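Local coordinates for protein AbyA5 (Verrucosispora maris, PDB 4YWF) that catalyses acetate elimination in spirotetronate biosynthesis as an esterase-like lyase of the alpha/beta hydrolase superfamily, at residues R210-L224 / L233-F247. The protein carries 4 engineered substitutions. Sequence-based numbering, arbitrary orientation.
Sequences RAYAMALSFSGHLAL and LRGIVTAGAPVAAFF. Engineered in segment 210-224: Met214 (natural residue Leu).
Phe218 receives Pro242 over one face, with Pro242 CG 4.0 Å from the ring centroid in a CH-pi contact, while its CE2-CZ edge points at the face of Phe246 in an offset edge-to-face pair, planes 81° apart. Phe246 CD2 in turn lies over the face of Phe247. That ring meets His221 obliquely: Phe247 CZ stands 3.6 Å above the centre of the imidazole plane, and Pro242 O is at the imidazole's edge. CG anti to the backbone N (chi1 167°) swings the His221 imidazole out toward Phe247, where NE2 is hydrogen-bonded to Trp282 O. The Tyr212 ring lies obliquely against Arg234, Tyr212 CE1 3.6 Å from Arg234 CB, and its OH accepts a bond from Arg210 NH2. An alanine in place of Tyr212 would probably leave Arg234 CB without its ring cover and deprive the Arg210 guanidinium of that hydroxyl partner. Parallel strands 211-215 and 233-239 are joined by backbone bonds, among them Val237 N to Ala213 O (2.8 Å). At their C-terminal ends Thr238 OG1 donates to Ala215 O (2.7 Å) in the carbonyl plane, and just past strand 211-215 Ser217 N bonds to Ala239 O (2.8 Å). Gly220 passes so near that a CB would clash with Thr238 OG1 and Ala241 CB. The strained backbone of Ser217 (phi 53°), between strand and helix, is consistent with the nucleophile elbow of this superfamily. Ile236 CD1 packs on Ala223 CB (3.7 Å), seating helix 218-224 on one face of the sheet in a beta-alpha-beta crossover; on the other, Tyr212, Met214 (engineered, selenomethionine) and Val237 meet helix 337-351. Strands 143-148 and 296-301 flank the pair.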
loop_
_atom_site.group_PDB
_atom_site.type_symbol
_atom_site.label_atom_id
_atom_site.label_comp_id
_atom_site.label_asym_id
_atom_site.label_seq_id
_atom_site.Cartn_x
_atom_site.Cartn_y
_atom_site.Cartn_z
ATOM N N ARG A 210 -11.952 16.614 3.422
ATOM C CA ARG A 210 -11.225 16.067 4.577
ATOM C C ARG A 210 -10.791 14.638 4.339
ATOM O O ARG A 210 -11.501 13.720 4.720
ATOM C CB ARG A 210 -12.070 16.101 5.827
ATOM C CG ARG A 210 -12.624 17.454 6.216
ATOM C CD ARG A 210 -13.541 17.294 7.412
ATOM N NE ARG A 210 -12.771 16.654 8.472
ATOM C CZ ARG A 210 -13.241 15.803 9.386
ATOM N NH1 ARG A 210 -14.511 15.500 9.449
ATOM N NH2 ARG A 210 -12.406 15.272 10.258
ATOM N N ALA A 211 -9.648 14.472 3.704
ATOM C CA ALA A 211 -9.088 13.147 3.381
ATOM C C ALA A 211 -7.819 12.846 4.180
ATOM O O ALA A 211 -6.924 13.723 4.341
ATOM C CB ALA A 211 -8.728 13.087 1.919
ATOM N N TYR A 212 -7.708 11.597 4.599
ATOM C CA TYR A 212 -6.526 11.095 5.353
ATOM C C TYR A 212 -5.973 9.912 4.592
ATOM O O TYR A 212 -6.753 9.023 4.310
ATOM C CB TYR A 212 -6.961 10.751 6.758
ATOM C CG TYR A 212 -7.637 11.971 7.395
ATOM C CD1 TYR A 212 -6.870 12.947 8.067
ATOM C CD2 TYR A 212 -9.041 12.186 7.273
ATOM C CE1 TYR A 212 -7.466 14.059 8.628
ATOM C CE2 TYR A 212 -9.641 13.298 7.822
ATOM C CZ TYR A 212 -8.856 14.240 8.493
ATOM O OH TYR A 212 -9.457 15.349 9.051
ATOM N N ALA A 213 -4.698 9.980 4.137
ATOM C CA ALA A 213 -4.019 8.870 3.455
ATOM C C ALA A 213 -3.260 7.975 4.433
ATOM O O ALA A 213 -2.232 8.366 5.054
ATOM C CB ALA A 213 -3.039 9.376 2.406
HETATM N N MSE A 214 -3.792 6.759 4.604
HETATM C CA MSE A 214 -3.053 5.661 5.148
HETATM C C MSE A 214 -2.275 5.028 4.041
HETATM O O MSE A 214 -2.695 4.026 3.440
HETATM C CB MSE A 214 -4.031 4.663 5.748
HETATM C CG MSE A 214 -3.282 3.475 6.272
HETATM SE SE MSE A 214 -2.666 3.754 8.137
HETATM C CE MSE A 214 -4.468 3.606 8.994
ATOM N N ALA A 215 -1.121 5.618 3.766
ATOM C CA ALA A 215 -0.333 5.262 2.548
ATOM C C ALA A 215 0.989 4.655 2.993
ATOM O O ALA A 215 1.950 5.360 3.314
ATOM C CB ALA A 215 -0.125 6.509 1.716
ATOM N N LEU A 216 0.990 3.331 3.088
ATOM C CA LEU A 216 2.136 2.542 3.596
ATOM C C LEU A 216 3.298 2.369 2.572
ATOM O O LEU A 216 3.086 2.380 1.373
ATOM C CB LEU A 216 1.661 1.144 4.019
ATOM C CG LEU A 216 0.654 1.032 5.164
ATOM C CD1 LEU A 216 -0.647 1.682 4.820
ATOM C CD2 LEU A 216 0.338 -0.440 5.463
ATOM N N SER A 217 4.518 2.243 3.067
ATOM C CA SER A 217 5.658 2.031 2.230
ATOM C C SER A 217 5.778 3.073 1.104
ATOM O O SER A 217 5.535 4.286 1.313
ATOM C CB SER A 217 5.515 0.572 1.744
ATOM O OG SER A 217 6.595 0.119 0.985
ATOM N N PHE A 218 6.096 2.646 -0.119
ATOM C CA PHE A 218 6.333 3.578 -1.219
ATOM C C PHE A 218 5.200 4.554 -1.486
ATOM O O PHE A 218 5.458 5.649 -1.940
ATOM C CB PHE A 218 6.614 2.822 -2.534
ATOM C CG PHE A 218 7.978 2.232 -2.572
ATOM C CD1 PHE A 218 8.269 1.098 -1.838
ATOM C CD2 PHE A 218 8.989 2.878 -3.273
ATOM C CE1 PHE A 218 9.551 0.591 -1.811
ATOM C CE2 PHE A 218 10.266 2.394 -3.249
ATOM C CZ PHE A 218 10.547 1.232 -2.535
ATOM N N SER A 219 3.955 4.179 -1.179
ATOM C CA SER A 219 2.852 5.061 -1.450
ATOM C C SER A 219 2.939 6.253 -0.486
ATOM O O SER A 219 2.364 7.272 -0.734
ATOM C CB SER A 219 1.480 4.360 -1.365
ATOM O OG SER A 219 1.060 4.071 -0.025
ATOM N N GLY A 220 3.618 6.087 0.628
ATOM C CA GLY A 220 3.817 7.164 1.522
ATOM C C GLY A 220 4.673 8.279 0.930
ATOM O O GLY A 220 4.430 9.465 1.180
ATOM N N HIS A 221 5.629 7.904 0.110
ATOM C CA HIS A 221 6.413 8.884 -0.623
ATOM C C HIS A 221 5.464 9.662 -1.604
ATOM O O HIS A 221 5.587 10.869 -1.804
ATOM C CB HIS A 221 7.512 8.163 -1.371
ATOM C CG HIS A 221 8.193 9.019 -2.391
ATOM N ND1 HIS A 221 7.871 8.973 -3.714
ATOM C CD2 HIS A 221 9.226 9.890 -2.278
ATOM C CE1 HIS A 221 8.645 9.809 -4.380
ATOM N NE2 HIS A 221 9.480 10.379 -3.525
ATOM N N LEU A 222 4.484 8.973 -2.186
ATOM C CA LEU A 222 3.588 9.621 -3.109
ATOM C C LEU A 222 2.685 10.598 -2.410
ATOM O O LEU A 222 2.395 11.728 -2.952
ATOM C CB LEU A 222 2.733 8.619 -3.841
ATOM C CG LEU A 222 3.449 7.673 -4.837
ATOM C CD1 LEU A 222 2.379 6.753 -5.444
ATOM C CD2 LEU A 222 4.223 8.487 -5.903
ATOM N N ALA A 223 2.215 10.192 -1.226
ATOM C CA ALA A 223 1.389 11.083 -0.440
ATOM C C ALA A 223 2.175 12.341 -0.071
ATOM O O ALA A 223 1.644 13.481 -0.143
ATOM C CB ALA A 223 0.894 10.368 0.814
ATOM N N LEU A 224 3.400 12.163 0.409
ATOM C CA LEU A 224 4.180 13.316 0.830
ATOM C C LEU A 224 4.531 14.264 -0.331
ATOM O O LEU A 224 4.625 15.509 -0.122
ATOM C CB LEU A 224 5.477 12.895 1.508
ATOM C CG LEU A 224 5.423 12.258 2.887
ATOM C CD1 LEU A 224 6.700 11.468 3.122
ATOM C CD2 LEU A 224 5.169 13.317 3.972
ATOM N N LEU A 233 -5.877 16.597 1.189
ATOM C CA LEU A 233 -5.140 15.750 2.114
ATOM C C LEU A 233 -4.876 16.493 3.380
ATOM O O LEU A 233 -4.054 17.345 3.360
ATOM C CB LEU A 233 -3.817 15.235 1.549
ATOM C CG LEU A 233 -3.870 14.333 0.335
ATOM C CD1 LEU A 233 -2.467 14.017 -0.200
ATOM C CD2 LEU A 233 -4.651 13.092 0.715
ATOM N N ARG A 234 -5.495 16.048 4.473
ATOM C CA ARG A 234 -5.405 16.667 5.778
ATOM C C ARG A 234 -4.458 15.910 6.745
ATOM O O ARG A 234 -4.186 16.366 7.846
ATOM C CB ARG A 234 -6.812 16.758 6.401
ATOM C CG ARG A 234 -7.837 17.695 5.710
ATOM C CD ARG A 234 -7.300 18.976 5.024
ATOM N NE ARG A 234 -6.435 19.845 5.825
ATOM C CZ ARG A 234 -5.480 20.662 5.319
ATOM N NH1 ARG A 234 -4.768 21.402 6.139
ATOM N NH2 ARG A 234 -5.224 20.782 3.994
ATOM N N GLY A 235 -3.993 14.733 6.343
ATOM C CA GLY A 235 -2.980 14.022 7.117
ATOM C C GLY A 235 -2.500 12.736 6.421
ATOM O O GLY A 235 -3.132 12.207 5.504
ATOM N N ILE A 236 -1.359 12.235 6.883
ATOM C CA ILE A 236 -0.698 11.115 6.266
ATOM C C ILE A 236 -0.240 10.217 7.387
ATOM O O ILE A 236 0.290 10.713 8.401
ATOM C CB ILE A 236 0.513 11.532 5.412
ATOM C CG1 ILE A 236 0.055 12.346 4.203
ATOM C CG2 ILE A 236 1.348 10.313 4.970
ATOM C CD1 ILE A 236 1.249 12.974 3.474
ATOM N N VAL A 237 -0.467 8.931 7.187
ATOM C CA VAL A 237 0.035 7.905 8.066
ATOM C C VAL A 237 0.718 6.879 7.194
ATOM O O VAL A 237 0.103 6.355 6.269
ATOM C CB VAL A 237 -1.087 7.210 8.905
ATOM C CG1 VAL A 237 -0.449 6.239 9.876
ATOM C CG2 VAL A 237 -1.915 8.236 9.633
ATOM N N THR A 238 2.021 6.662 7.451
ATOM C CA THR A 238 2.832 5.743 6.656
ATOM C C THR A 238 3.740 4.818 7.560
ATOM O O THR A 238 3.702 4.865 8.804
ATOM C CB THR A 238 3.602 6.501 5.549
ATOM O OG1 THR A 238 4.221 5.549 4.671
ATOM C CG2 THR A 238 4.649 7.436 6.118
ATOM N N ALA A 239 4.446 3.906 6.926
ATOM C CA ALA A 239 5.319 2.976 7.605
ATOM C C ALA A 239 6.327 2.679 6.570
ATOM O O ALA A 239 5.966 2.281 5.490
ATOM C CB ALA A 239 4.575 1.689 8.041
ATOM N N GLY A 240 7.582 2.984 6.835
ATOM C CA GLY A 240 8.645 2.607 5.895
ATOM C C GLY A 240 8.680 3.323 4.565
ATOM O O GLY A 240 9.127 2.754 3.557
ATOM N N ALA A 241 8.194 4.558 4.517
ATOM C CA ALA A 241 8.121 5.274 3.263
ATOM C C ALA A 241 9.511 5.663 2.878
ATOM O O ALA A 241 10.282 6.139 3.732
ATOM C CB ALA A 241 7.214 6.534 3.353
ATOM N N PRO A 242 9.871 5.501 1.586
ATOM C CA PRO A 242 11.192 6.077 1.200
ATOM C C PRO A 242 11.148 7.627 1.064
ATOM O O PRO A 242 10.072 8.209 0.859
ATOM C CB PRO A 242 11.467 5.407 -0.176
ATOM C CG PRO A 242 10.084 5.154 -0.720
ATOM C CD PRO A 242 9.220 4.807 0.481
ATOM N N VAL A 243 12.279 8.328 1.158
ATOM C CA VAL A 243 12.246 9.809 1.173
ATOM C C VAL A 243 13.275 10.474 0.222
ATOM O O VAL A 243 12.881 11.107 -0.753
ATOM C CB VAL A 243 12.468 10.350 2.568
ATOM C CG1 VAL A 243 12.386 11.862 2.522
ATOM C CG2 VAL A 243 11.458 9.720 3.545
ATOM N N ALA A 244 14.564 10.280 0.481
ATOM C CA ALA A 244 15.590 10.899 -0.356
ATOM C C ALA A 244 16.738 9.996 -0.658
ATOM O O ALA A 244 17.117 9.792 -1.845
ATOM C CB ALA A 244 16.116 12.195 0.336
ATOM N N ALA A 245 17.383 9.577 0.426
ATOM C CA ALA A 245 18.463 8.624 0.363
ATOM C C ALA A 245 18.167 7.329 -0.425
ATOM O O ALA A 245 19.059 6.804 -1.110
ATOM C CB ALA A 245 18.945 8.248 1.740
ATOM N N PHE A 246 16.947 6.795 -0.309
ATOM C CA PHE A 246 16.592 5.650 -1.129
ATOM C C PHE A 246 16.878 5.922 -2.652
ATOM O O PHE A 246 17.297 5.049 -3.381
ATOM C CB PHE A 246 15.124 5.266 -0.910
ATOM C CG PHE A 246 14.708 4.076 -1.696
ATOM C CD1 PHE A 246 15.034 2.823 -1.290
ATOM C CD2 PHE A 246 14.062 4.238 -2.911
ATOM C CE1 PHE A 246 14.711 1.707 -2.066
ATOM C CE2 PHE A 246 13.723 3.143 -3.703
ATOM C CZ PHE A 246 14.034 1.872 -3.268
ATOM N N PHE A 247 16.626 7.137 -3.097
ATOM C CA PHE A 247 16.613 7.458 -4.480
ATOM C C PHE A 247 18.009 7.886 -4.940
ATOM O O PHE A 247 18.268 7.881 -6.105
ATOM C CB PHE A 247 15.619 8.567 -4.734
ATOM C CG PHE A 247 14.214 8.192 -4.424
ATOM C CD1 PHE A 247 13.499 7.383 -5.310
ATOM C CD2 PHE A 247 13.578 8.647 -3.251
ATOM C CE1 PHE A 247 12.186 7.017 -5.059
ATOM C CE2 PHE A 247 12.274 8.259 -3.000
ATOM C CZ PHE A 247 11.595 7.423 -3.873
#